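Local atomic coordinates of nitroreductase (Bacteroides fragilis NCTC 9343, PDB entry 3EK3), a protein that binds flavin mononucleotide and probably works as an oxidoreductase of the nitroreductase family that uses NAD or NADP. Residues 62-67 with 87-92; 68-73 with 138-143; 132-137 with 164-169. One frame throughout, in Å; residues are numbered along the deposited sequence.

Contact 1: 62-67 with 87-92. With FMN (flavin mononucleotide), chain B.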
loop_
_atom_site.group_PDB
_atom_site.type_symbol
_atom_site.label_atom_id
_atom_site.label_comp_id
_atom_site.label_asym_id
_atom_site.label_seq_id
_atom_site.Cartn_x
_atom_site.Cartn_y
_atom_site.Cartn_z
ATOM N N GLU A 62 6.840 -9.726 -24.977
ATOM C CA GLU A 62 7.252 -11.092 -24.692
ATOM C C GLU A 62 6.767 -11.583 -23.312
ATOM O O GLU A 62 6.335 -12.730 -23.161
ATOM C CB GLU A 62 8.789 -11.224 -24.794
ATOM C CG GLU A 62 9.316 -11.122 -26.217
ATOM C CD GLU A 62 10.812 -11.414 -26.348
ATOM O OE1 GLU A 62 11.559 -11.259 -25.355
ATOM O OE2 GLU A 62 11.218 -11.887 -27.441
ATOM N N LEU A 63 6.893 -10.724 -22.314
ATOM C CA LEU A 63 6.440 -11.032 -20.960
ATOM C C LEU A 63 4.926 -11.272 -20.942
ATOM O O LEU A 63 4.438 -12.243 -20.363
ATOM C CB LEU A 63 6.806 -9.886 -20.036
ATOM C CG LEU A 63 6.325 -9.975 -18.594
ATOM C CD1 LEU A 63 6.844 -11.239 -17.948
ATOM C CD2 LEU A 63 6.769 -8.720 -17.779
ATOM N N ASN A 64 4.192 -10.410 -21.635
ATOM C CA ASN A 64 2.749 -10.595 -21.772
ATOM C C ASN A 64 2.406 -11.923 -22.445
ATOM O O ASN A 64 1.479 -12.611 -22.006
ATOM C CB ASN A 64 2.125 -9.387 -22.488
ATOM C CG ASN A 64 0.610 -9.468 -22.559
ATOM O OD1 ASN A 64 -0.070 -9.328 -21.538
ATOM N ND2 ASN A 64 0.084 -9.715 -23.746
ATOM N N GLU A 65 3.173 -12.338 -23.468
ATOM C CA GLU A 65 2.970 -13.661 -24.073
ATOM C C GLU A 65 3.160 -14.786 -23.087
ATOM O O GLU A 65 2.428 -15.770 -23.123
ATOM C CB GLU A 65 3.927 -13.891 -25.242
ATOM C CG GLU A 65 3.505 -13.221 -26.505
ATOM C CD GLU A 65 2.065 -13.559 -26.893
ATOM O OE1 GLU A 65 1.733 -14.751 -27.079
ATOM O OE2 GLU A 65 1.277 -12.618 -26.993
ATOM N N ARG A 66 4.155 -14.671 -22.213
ATOM C CA ARG A 66 4.422 -15.691 -21.199
ATOM C C ARG A 66 3.283 -15.740 -20.181
ATOM O O ARG A 66 2.848 -16.805 -19.759
ATOM C CB ARG A 66 5.755 -15.403 -20.478
ATOM C CG ARG A 66 6.996 -15.323 -21.388
ATOM C CD ARG A 66 7.044 -16.487 -22.360
ATOM N NE ARG A 66 8.274 -16.519 -23.156
ATOM C CZ ARG A 66 8.525 -15.777 -24.239
ATOM N NH1 ARG A 66 7.662 -14.877 -24.692
ATOM N NH2 ARG A 66 9.675 -15.943 -24.877
ATOM N N ILE A 67 2.797 -14.570 -19.793
ATOM C CA ILE A 67 1.662 -14.478 -18.862
ATOM C C ILE A 67 0.419 -15.111 -19.500
ATOM O O ILE A 67 -0.270 -15.928 -18.871
ATOM C CB ILE A 67 1.437 -13.012 -18.485
ATOM C CG1 ILE A 67 2.565 -12.550 -17.568
ATOM C CG2 ILE A 67 0.059 -12.794 -17.783
ATOM C CD1 ILE A 67 2.574 -11.022 -17.403
ATOM N N THR A 87 -5.199 -10.429 -28.628
ATOM C CA THR A 87 -5.200 -8.993 -28.366
ATOM C C THR A 87 -4.987 -8.614 -26.891
ATOM O O THR A 87 -4.533 -7.512 -26.597
ATOM C CB THR A 87 -6.513 -8.379 -28.862
ATOM O OG1 THR A 87 -7.597 -8.922 -28.103
ATOM C CG2 THR A 87 -6.726 -8.711 -30.339
ATOM N N TYR A 88 -5.321 -9.504 -25.963
ATOM C CA TYR A 88 -5.159 -9.217 -24.548
ATOM C C TYR A 88 -3.752 -8.752 -24.211
ATOM O O TYR A 88 -2.775 -9.418 -24.602
ATOM C CB TYR A 88 -5.454 -10.473 -23.735
ATOM C CG TYR A 88 -5.257 -10.229 -22.268
ATOM C CD1 TYR A 88 -6.158 -9.453 -21.543
ATOM C CD2 TYR A 88 -4.156 -10.748 -21.609
ATOM C CE1 TYR A 88 -5.961 -9.229 -20.180
ATOM C CE2 TYR A 88 -3.963 -10.544 -20.259
ATOM C CZ TYR A 88 -4.859 -9.783 -19.554
ATOM O OH TYR A 88 -4.652 -9.583 -18.211
ATOM N N CYS A 89 -3.661 -7.604 -23.546
ATOM C CA CYS A 89 -2.406 -7.058 -23.043
ATOM C C CYS A 89 -2.652 -6.578 -21.626
ATOM O O CYS A 89 -3.368 -5.602 -21.410
ATOM C CB CYS A 89 -1.928 -5.895 -23.899
ATOM S SG CYS A 89 -0.402 -5.213 -23.354
ATOM N N CYS A 90 -2.077 -7.280 -20.651
ATOM C CA CYS A 90 -2.347 -6.983 -19.259
ATOM C C CYS A 90 -1.919 -5.579 -18.866
ATOM O O CYS A 90 -2.515 -5.009 -17.962
ATOM C CB CYS A 90 -1.728 -8.027 -18.325
ATOM S SG CYS A 90 0.087 -8.082 -18.276
ATOM N N TYR A 91 -0.934 -5.003 -19.550
ATOM C CA TYR A 91 -0.436 -3.670 -19.181
ATOM C C TYR A 91 -0.927 -2.569 -20.114
ATOM O O TYR A 91 -0.453 -1.430 -20.076
ATOM C CB TYR A 91 1.114 -3.645 -19.053
ATOM C CG TYR A 91 1.812 -3.972 -20.340
ATOM C CD1 TYR A 91 2.023 -5.279 -20.709
ATOM C CD2 TYR A 91 2.185 -2.992 -21.225
ATOM C CE1 TYR A 91 2.594 -5.598 -21.901
ATOM C CE2 TYR A 91 2.765 -3.302 -22.421
ATOM C CZ TYR A 91 2.972 -4.618 -22.763
ATOM O OH TYR A 91 3.534 -4.987 -23.979
ATOM N N TYR A 92 -1.922 -2.884 -20.939
ATOM C CA TYR A 92 -2.598 -1.881 -21.758
ATOM C C TYR A 92 -1.689 -1.092 -22.707
ATOM O O TYR A 92 -1.984 0.040 -23.024
ATOM C CB TYR A 92 -3.395 -0.917 -20.864
ATOM C CG TYR A 92 -4.300 -1.651 -19.902
ATOM C CD1 TYR A 92 -5.356 -2.403 -20.360
ATOM C CD2 TYR A 92 -4.086 -1.584 -18.546
ATOM C CE1 TYR A 92 -6.211 -3.091 -19.479
ATOM C CE2 TYR A 92 -4.904 -2.263 -17.649
ATOM C CZ TYR A 92 -5.960 -3.022 -18.119
ATOM O OH TYR A 92 -6.788 -3.689 -17.225
HETATM N N1 FMN B . -6.583 -2.591 -12.567
HETATM C C2 FMN B . -6.339 -3.284 -13.731
HETATM O O2 FMN B . -6.668 -2.809 -14.822
HETATM N N3 FMN B . -5.760 -4.535 -13.720
HETATM C C4 FMN B . -5.423 -5.106 -12.541
HETATM O O4 FMN B . -4.710 -6.122 -12.591
HETATM C C4A FMN B . -5.652 -4.399 -11.353
HETATM N N5 FMN B . -5.297 -4.954 -10.151
HETATM C C5A FMN B . -5.477 -4.277 -8.961
HETATM C C6 FMN B . -5.064 -4.865 -7.766
HETATM C C7 FMN B . -5.199 -4.189 -6.555
HETATM C C7M FMN B . -4.564 -4.739 -5.278
HETATM C C8 FMN B . -5.723 -2.890 -6.563
HETATM C C8M FMN B . -5.448 -1.986 -5.385
HETATM C C9 FMN B . -6.131 -2.304 -7.766
HETATM C C9A FMN B . -6.010 -2.982 -8.975
HETATM N N10 FMN B . -6.425 -2.426 -10.198
HETATM C C10 FMN B . -6.204 -3.111 -11.369
HETATM C "C1'" FMN B . -6.996 -1.031 -10.262
HETATM C "C2'" FMN B . -8.419 -1.010 -9.691
HETATM O "O2'" FMN B . -9.323 -1.589 -10.615
HETATM C "C3'" FMN B . -8.801 0.443 -9.467
HETATM O "O3'" FMN B . -8.016 0.938 -8.405
HETATM C "C4'" FMN B . -10.283 0.613 -9.076
HETATM O "O4'" FMN B . -11.125 0.278 -10.171
HETATM C "C5'" FMN B . -10.569 2.047 -8.636
HETATM O "O5'" FMN B . -10.336 2.946 -9.712
HETATM P P FMN B . -9.300 4.187 -9.593
HETATM O O1P FMN B . -9.630 4.931 -8.359
HETATM O O2P FMN B . -9.360 4.987 -10.908
HETATM O O3P FMN B . -7.917 3.631 -9.362
#

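Contact 2: 68-73 with 138-143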
loop_
_atom_site.group_PDB
_atom_site.type_symbol
_atom_site.label_atom_id
_atom_site.label_comp_id
_atom_site.label_asym_id
_atom_site.label_seq_id
_atom_site.Cartn_x
_atom_site.Cartn_y
_atom_site.Cartn_z
ATOM N N LYS A 68 0.166 -14.798 -20.778
ATOM C CA LYS A 68 -0.894 -15.483 -21.532
ATOM C C LYS A 68 -0.683 -16.989 -21.554
ATOM O O LYS A 68 -1.628 -17.774 -21.370
ATOM C CB LYS A 68 -0.998 -14.906 -22.959
ATOM C CG LYS A 68 -1.595 -13.506 -22.993
ATOM C CD LYS A 68 -1.527 -12.839 -24.365
ATOM C CE LYS A 68 -1.757 -13.781 -25.517
ATOM N NZ LYS A 68 -1.599 -13.095 -26.856
ATOM N N GLY A 69 0.568 -17.417 -21.764
ATOM C CA GLY A 69 0.860 -18.845 -21.762
ATOM C C GLY A 69 0.508 -19.550 -20.459
ATOM O O GLY A 69 0.009 -20.713 -20.490
ATOM N N ALA A 70 0.783 -18.878 -19.337
ATOM C CA ALA A 70 0.421 -19.369 -18.000
ATOM C C ALA A 70 -1.104 -19.450 -17.870
ATOM O O ALA A 70 -1.668 -20.475 -17.487
ATOM C CB ALA A 70 1.016 -18.450 -16.909
ATOM N N PHE A 71 -1.773 -18.358 -18.223
ATOM C CA PHE A 71 -3.248 -18.334 -18.244
ATOM C C PHE A 71 -3.869 -19.410 -19.132
ATOM O O PHE A 71 -4.914 -19.975 -18.773
ATOM C CB PHE A 71 -3.756 -16.951 -18.671
ATOM C CG PHE A 71 -3.580 -15.878 -17.668
ATOM C CD1 PHE A 71 -3.445 -16.137 -16.311
ATOM C CD2 PHE A 71 -3.595 -14.550 -18.070
ATOM C CE1 PHE A 71 -3.299 -15.096 -15.400
ATOM C CE2 PHE A 71 -3.461 -13.527 -17.168
ATOM C CZ PHE A 71 -3.313 -13.790 -15.833
ATOM N N ALA A 72 -3.259 -19.704 -20.284
ATOM C CA ALA A 72 -3.777 -20.748 -21.169
ATOM C C ALA A 72 -3.829 -22.103 -20.450
ATOM O O ALA A 72 -4.649 -22.953 -20.778
ATOM C CB ALA A 72 -2.946 -20.847 -22.476
ATOM N N LYS A 73 -2.952 -22.291 -19.465
ATOM C CA LYS A 73 -2.916 -23.517 -18.659
ATOM C C LYS A 73 -4.009 -23.583 -17.587
ATOM O O LYS A 73 -4.242 -24.641 -17.006
ATOM C CB LYS A 73 -1.555 -23.655 -17.965
ATOM C CG LYS A 73 -0.376 -23.776 -18.901
ATOM C CD LYS A 73 0.934 -23.685 -18.160
ATOM C CE LYS A 73 2.096 -23.581 -19.127
ATOM N NZ LYS A 73 3.386 -23.274 -18.471
ATOM N N GLY A 138 1.055 -11.725 -10.071
ATOM C CA GLY A 138 0.938 -12.355 -8.745
ATOM C C GLY A 138 0.738 -13.848 -8.783
ATOM O O GLY A 138 1.381 -14.582 -8.022
ATOM N N THR A 139 -0.175 -14.317 -9.622
ATOM C CA THR A 139 -0.495 -15.756 -9.662
ATOM C C THR A 139 0.265 -16.489 -10.766
ATOM O O THR A 139 0.222 -17.745 -10.837
ATOM C CB THR A 139 -1.972 -15.991 -9.892
ATOM O OG1 THR A 139 -2.339 -15.362 -11.111
ATOM C CG2 THR A 139 -2.792 -15.440 -8.736
ATOM N N THR A 140 0.998 -15.752 -11.580
ATOM C CA THR A 140 1.731 -16.344 -12.702
ATOM C C THR A 140 3.264 -16.314 -12.574
ATOM O O THR A 140 3.952 -16.964 -13.370
ATOM C CB THR A 140 1.352 -15.688 -14.073
ATOM O OG1 THR A 140 1.729 -14.292 -14.086
ATOM C CG2 THR A 140 -0.122 -15.901 -14.412
ATOM N N CYS A 141 3.800 -15.550 -11.616
ATOM C CA CYS A 141 5.251 -15.380 -11.507
ATOM C C CYS A 141 6.061 -16.667 -11.281
ATOM O O CYS A 141 7.249 -16.683 -11.569
ATOM C CB CYS A 141 5.617 -14.315 -10.461
ATOM S SG CYS A 141 5.169 -14.724 -8.742
ATOM N N ASP A 142 5.429 -17.725 -10.785
ATOM C CA ASP A 142 6.106 -18.997 -10.616
ATOM C C ASP A 142 5.838 -19.973 -11.746
ATOM O O ASP A 142 6.352 -21.098 -11.728
ATOM C CB ASP A 142 5.754 -19.617 -9.264
ATOM C CG ASP A 142 6.432 -18.890 -8.092
ATOM O OD1 ASP A 142 7.469 -18.219 -8.311
ATOM O OD2 ASP A 142 5.935 -18.993 -6.959
ATOM N N ASP A 143 5.077 -19.575 -12.762
ATOM C CA ASP A 143 5.012 -20.398 -13.971
ATOM C C ASP A 143 6.433 -20.451 -14.543
ATOM O O ASP A 143 7.127 -19.446 -14.602
ATOM C CB ASP A 143 4.021 -19.812 -14.989
ATOM C CG ASP A 143 4.108 -20.476 -16.347
ATOM O OD1 ASP A 143 4.942 -20.075 -17.171
ATOM O OD2 ASP A 143 3.320 -21.416 -16.594
#

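Contact 3: 132-137 with 164-169. With FMN (flavin mononucleotide), chain B.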
loop_
_atom_site.group_PDB
_atom_site.type_symbol
_atom_site.label_atom_id
_atom_site.label_comp_id
_atom_site.label_asym_id
_atom_site.label_seq_id
_atom_site.Cartn_x
_atom_site.Cartn_y
_atom_site.Cartn_z
ATOM N N CYS A 132 -1.492 2.581 -13.663
ATOM C CA CYS A 132 -2.453 1.543 -13.268
ATOM C C CYS A 132 -1.757 0.390 -12.572
ATOM O O CYS A 132 -0.658 0.010 -12.975
ATOM C CB CYS A 132 -3.180 1.014 -14.512
ATOM S SG CYS A 132 -4.685 0.040 -14.248
ATOM N N TRP A 133 -2.417 -0.197 -11.565
ATOM C CA TRP A 133 -1.993 -1.452 -10.968
ATOM C C TRP A 133 -2.222 -2.538 -11.997
ATOM O O TRP A 133 -3.324 -2.698 -12.490
ATOM C CB TRP A 133 -2.830 -1.782 -9.714
ATOM C CG TRP A 133 -2.287 -2.904 -8.907
ATOM C CD1 TRP A 133 -2.207 -4.215 -9.264
ATOM C CD2 TRP A 133 -1.782 -2.823 -7.567
ATOM N NE1 TRP A 133 -1.653 -4.944 -8.252
ATOM C CE2 TRP A 133 -1.393 -4.121 -7.184
ATOM C CE3 TRP A 133 -1.641 -1.776 -6.650
ATOM C CZ2 TRP A 133 -0.830 -4.388 -5.944
ATOM C CZ3 TRP A 133 -1.097 -2.034 -5.420
ATOM C CH2 TRP A 133 -0.717 -3.347 -5.059
ATOM N N ILE A 134 -1.180 -3.303 -12.288
ATOM C CA ILE A 134 -1.261 -4.492 -13.114
ATOM C C ILE A 134 -0.952 -5.701 -12.218
ATOM O O ILE A 134 0.174 -5.827 -11.731
ATOM C CB ILE A 134 -0.265 -4.379 -14.301
ATOM C CG1 ILE A 134 -0.412 -2.988 -14.993
ATOM C CG2 ILE A 134 -0.448 -5.524 -15.251
ATOM C CD1 ILE A 134 -1.837 -2.721 -15.558
ATOM N N ASN A 135 -1.970 -6.546 -11.982
ATOM C CA ASN A 135 -1.887 -7.644 -10.993
ATOM C C ASN A 135 -1.577 -9.013 -11.560
ATOM O O ASN A 135 -1.490 -9.964 -10.807
ATOM C CB ASN A 135 -3.193 -7.703 -10.199
ATOM C CG ASN A 135 -2.998 -8.148 -8.746
ATOM O OD1 ASN A 135 -1.993 -7.818 -8.112
ATOM N ND2 ASN A 135 -3.985 -8.843 -8.215
ATOM N N GLN A 136 -1.386 -9.138 -12.871
ATOM C CA GLN A 136 -1.382 -10.461 -13.493
ATOM C C GLN A 136 -0.126 -11.281 -13.223
ATOM O O GLN A 136 -0.140 -12.497 -13.443
ATOM C CB GLN A 136 -1.656 -10.373 -14.999
ATOM C CG GLN A 136 -3.092 -10.068 -15.291
ATOM C CD GLN A 136 -3.517 -8.717 -14.783
ATOM O OE1 GLN A 136 -2.884 -7.704 -15.094
ATOM N NE2 GLN A 136 -4.629 -8.673 -14.013
ATOM N N LEU A 137 0.933 -10.668 -12.703
ATOM C CA LEU A 137 2.122 -11.487 -12.312
ATOM C C LEU A 137 2.017 -12.122 -10.902
ATOM O O LEU A 137 2.800 -12.983 -10.562
ATOM C CB LEU A 137 3.405 -10.667 -12.453
ATOM C CG LEU A 137 3.961 -10.547 -13.883
ATOM C CD1 LEU A 137 5.087 -9.493 -13.981
ATOM C CD2 LEU A 137 4.433 -11.905 -14.379
ATOM N N CYS A 164 2.397 -4.722 -10.143
ATOM C CA CYS A 164 3.139 -3.962 -11.139
ATOM C C CYS A 164 2.452 -2.607 -11.390
ATOM O O CYS A 164 1.246 -2.443 -11.182
ATOM C CB CYS A 164 3.299 -4.742 -12.449
ATOM S SG CYS A 164 4.102 -6.331 -12.316
ATOM N N VAL A 165 3.254 -1.656 -11.835
ATOM C CA VAL A 165 2.803 -0.330 -12.170
ATOM C C VAL A 165 3.013 -0.024 -13.638
ATOM O O VAL A 165 4.156 0.122 -14.073
ATOM C CB VAL A 165 3.606 0.673 -11.338
ATOM C CG1 VAL A 165 3.233 2.151 -11.619
ATOM C CG2 VAL A 165 3.496 0.360 -9.804
ATOM N N ALA A 166 1.911 0.128 -14.390
ATOM C CA ALA A 166 1.975 0.636 -15.739
ATOM C C ALA A 166 2.179 2.118 -15.639
ATOM O O ALA A 166 1.562 2.767 -14.782
ATOM C CB ALA A 166 0.663 0.343 -16.529
ATOM N N LEU A 167 3.030 2.654 -16.505
ATOM C CA LEU A 167 3.249 4.089 -16.547
ATOM C C LEU A 167 3.290 4.600 -17.977
ATOM O O LEU A 167 3.848 3.959 -18.868
ATOM C CB LEU A 167 4.579 4.467 -15.872
ATOM C CG LEU A 167 4.793 4.207 -14.386
ATOM C CD1 LEU A 167 6.273 4.366 -14.084
ATOM C CD2 LEU A 167 3.933 5.123 -13.492
ATOM N N GLY A 168 2.757 5.804 -18.174
ATOM C CA GLY A 168 2.705 6.428 -19.497
ATOM C C GLY A 168 1.859 7.675 -19.500
ATOM O O GLY A 168 1.421 8.148 -18.456
ATOM N N TYR A 169 1.601 8.190 -20.688
ATOM C CA TYR A 169 0.635 9.261 -20.844
ATOM C C TYR A 169 -0.709 8.692 -21.257
ATOM O O TYR A 169 -0.786 7.817 -22.122
ATOM C CB TYR A 169 1.117 10.264 -21.877
ATOM C CG TYR A 169 2.414 10.899 -21.504
ATOM C CD1 TYR A 169 2.463 11.914 -20.549
ATOM C CD2 TYR A 169 3.610 10.471 -22.088
ATOM C CE1 TYR A 169 3.677 12.494 -20.201
ATOM C CE2 TYR A 169 4.822 11.050 -21.750
ATOM C CZ TYR A 169 4.845 12.052 -20.811
ATOM O OH TYR A 169 6.043 12.622 -20.492
HETATM N N1 FMN B . -6.583 -2.591 -12.567
HETATM C C2 FMN B . -6.339 -3.284 -13.731
HETATM O O2 FMN B . -6.668 -2.809 -14.822
HETATM N N3 FMN B . -5.760 -4.535 -13.720
HETATM C C4 FMN B . -5.423 -5.106 -12.541
HETATM O O4 FMN B . -4.710 -6.122 -12.591
HETATM C C4A FMN B . -5.652 -4.399 -11.353
HETATM N N5 FMN B . -5.297 -4.954 -10.151
HETATM C C5A FMN B . -5.477 -4.277 -8.961
HETATM C C6 FMN B . -5.064 -4.865 -7.766
HETATM C C7 FMN B . -5.199 -4.189 -6.555
HETATM C C7M FMN B . -4.564 -4.739 -5.278
HETATM C C8 FMN B . -5.723 -2.890 -6.563
HETATM C C8M FMN B . -5.448 -1.986 -5.385
HETATM C C9 FMN B . -6.131 -2.304 -7.766
HETATM C C9A FMN B . -6.010 -2.982 -8.975
HETATM N N10 FMN B . -6.425 -2.426 -10.198
HETATM C C10 FMN B . -6.204 -3.111 -11.369
HETATM C "C1'" FMN B . -6.996 -1.031 -10.262
HETATM C "C2'" FMN B . -8.419 -1.010 -9.691
HETATM O "O2'" FMN B . -9.323 -1.589 -10.615
HETATM C "C3'" FMN B . -8.801 0.443 -9.467
HETATM O "O3'" FMN B . -8.016 0.938 -8.405
HETATM C "C4'" FMN B . -10.283 0.613 -9.076
HETATM O "O4'" FMN B . -11.125 0.278 -10.171
HETATM C "C5'" FMN B . -10.569 2.047 -8.636
HETATM O "O5'" FMN B . -10.336 2.946 -9.712
HETATM P P FMN B . -9.300 4.187 -9.593
HETATM O O1P FMN B . -9.630 4.931 -8.359
HETATM O O2P FMN B . -9.360 4.987 -10.908
HETATM O O3P FMN B . -7.917 3.631 -9.362
#

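Contact 1: 62-67 with 87-92
Asn64, on the helix 57-72, lays its side-chain amide against the loop 87-92 and hydrogen-bonds with both ends to the backbone of that loop, an arrangement that fastens helix to loop in this FMN-dependent nitroreductase fold. The amide's OD1 accepts the N-H of Cys90 at 3.0 Å in a nearly straight bond (172°), although that donor stands above the carbonyl plane rather than on a lone pair. From the other end ND2 donates a hydrogen bond to Tyr88 O, which lies close to the amide plane. Two bonds thus fix the rotation of the amide, which reaches the loop because CG is anti to the backbone N (chi1 -175°). Behind it the packing is close and apolar: Asn64 CB meets the edge of the Tyr91 ring at CE1, 3.9 Å away, and Ile67 sends CD1 to the sulfur of Cys90. One helical turn thereby supplies both the polar grip and the apolar contact. The outer side is looser: Glu65 is exposed and turns to Lys68 in a salt bridge. Arg66 packs separately, on Val146 and Tyr149 of helix 144-153. The type I turn from Cys89 to Tyr92 ends on the residue that meets the flavin: the Tyr92 hydroxyl OH donates a hydrogen bond of 2.6 Å to FMN O2.

Contact 2: 68-73 with 138-143
Asp143 and Lys73 join in a salt bridge, NZ to OD2 at 2.6 Å, in which the carboxylate offers its syn lone pair, on the side of its other oxygen. The two side chains cross at about a right angle, the lysine arriving extended beyond CG, with its CE also passing 3.5 Å from Asp143 OD2. Glu145 is a second carboxylate partner of the same ammonium group. Asp143 is employed at both oxygens, since OD1 caps the backbone N of Val146 at the start of helix 144-153. It is therefore an N-cap residue, and the lysine on OD2 probably helps to keep the carboxylate ionised.

Next to the salt bridge lies Ala70, whose methyl fills the angle between two side chains of the loop: CB lies 3.7 Å from Asp143 CG and equally far from Thr140 CG2. The contact thus ties the C-terminal part of helix 57-72 to the type I turn Thr140-Asp143, the turn that ends the connection from strand 130-134 to helix 144-153.

Thr140 divides its branches between two tasks. With OG1 between the backbone N and the carbonyl carbon (chi1 64°), the hydroxyl forms a hydrogen bond with Gln136 O, while CG2 is left to face the helix. This methyl approaches Phe71 CE1 to 3.4 Å, meeting the ring obliquely. Thr139 comes to the edge of the same ring with OG1, 4.4 Å from CE1, and also packs on Trp107 of the second subunit.

Contact 3: 132-137 with 164-169
Cys164 fits its side chain into the bend where the strand 132-134 gives way to loop: CB rests 4.0 Å from Ile134 CB, and the sulfur goes on to meet Leu137 CD1 at 3.7 Å. On the same face the small Ala166 side chain lets the CG1 branch of Ile134 lie against its CB at 3.8 Å. Cys132 CB closes that row beside Ala166 CB. The two strands are antiparallel neighbours at one edge of the four-stranded sheet of the nitroreductase fold, strand 130-134 being outermost within the chain, and both hydrogen-bonded pairs, Cys132 with Ala166 and Ile134 with Cys164, carry the side chains of this face. Trp133, from the non-hydrogen-bonded pair with Val165, goes to the other face. There its indole is layered between Cys164 O and the flavin, with FMN C7 3.7 Å above the ring plane, over its centre. Its NE1 donates to Asn135 OD1, a bond that helps to fix the rotation of the indole. Next along the chain, FMN O4 is gripped by two donors, the backbone N of Asn135 at 2.8 Å and NE2 of Gln136, whose chain folds back at chi2 (64°) to reach it.

Contacts 1 and 2 occupy successive turns of helix 57-72, their centres 11 Å apart, and Tyr88 of the first packs on Lys68 and Phe71 of the second. Gln136 and Leu137, just past strand 130-134, touch the other two contacts. Gln136 CG lies 3.3 Å from Tyr88 OH and 3.8 Å from Phe71 CZ, while Leu137 CD2 comes 3.7 Å from Ile67 CD1. Contacts 1 and 3 both reach the flavin, at different carbonyl oxygens of its pyrimidine ring: O2 for Tyr92, O4 for Asn135 and Gln136. Contact 2, whose centre is 17 Å from that of contact 3, lies farther from the flavin, the Phe71 side chain being about 8 Å from FMN.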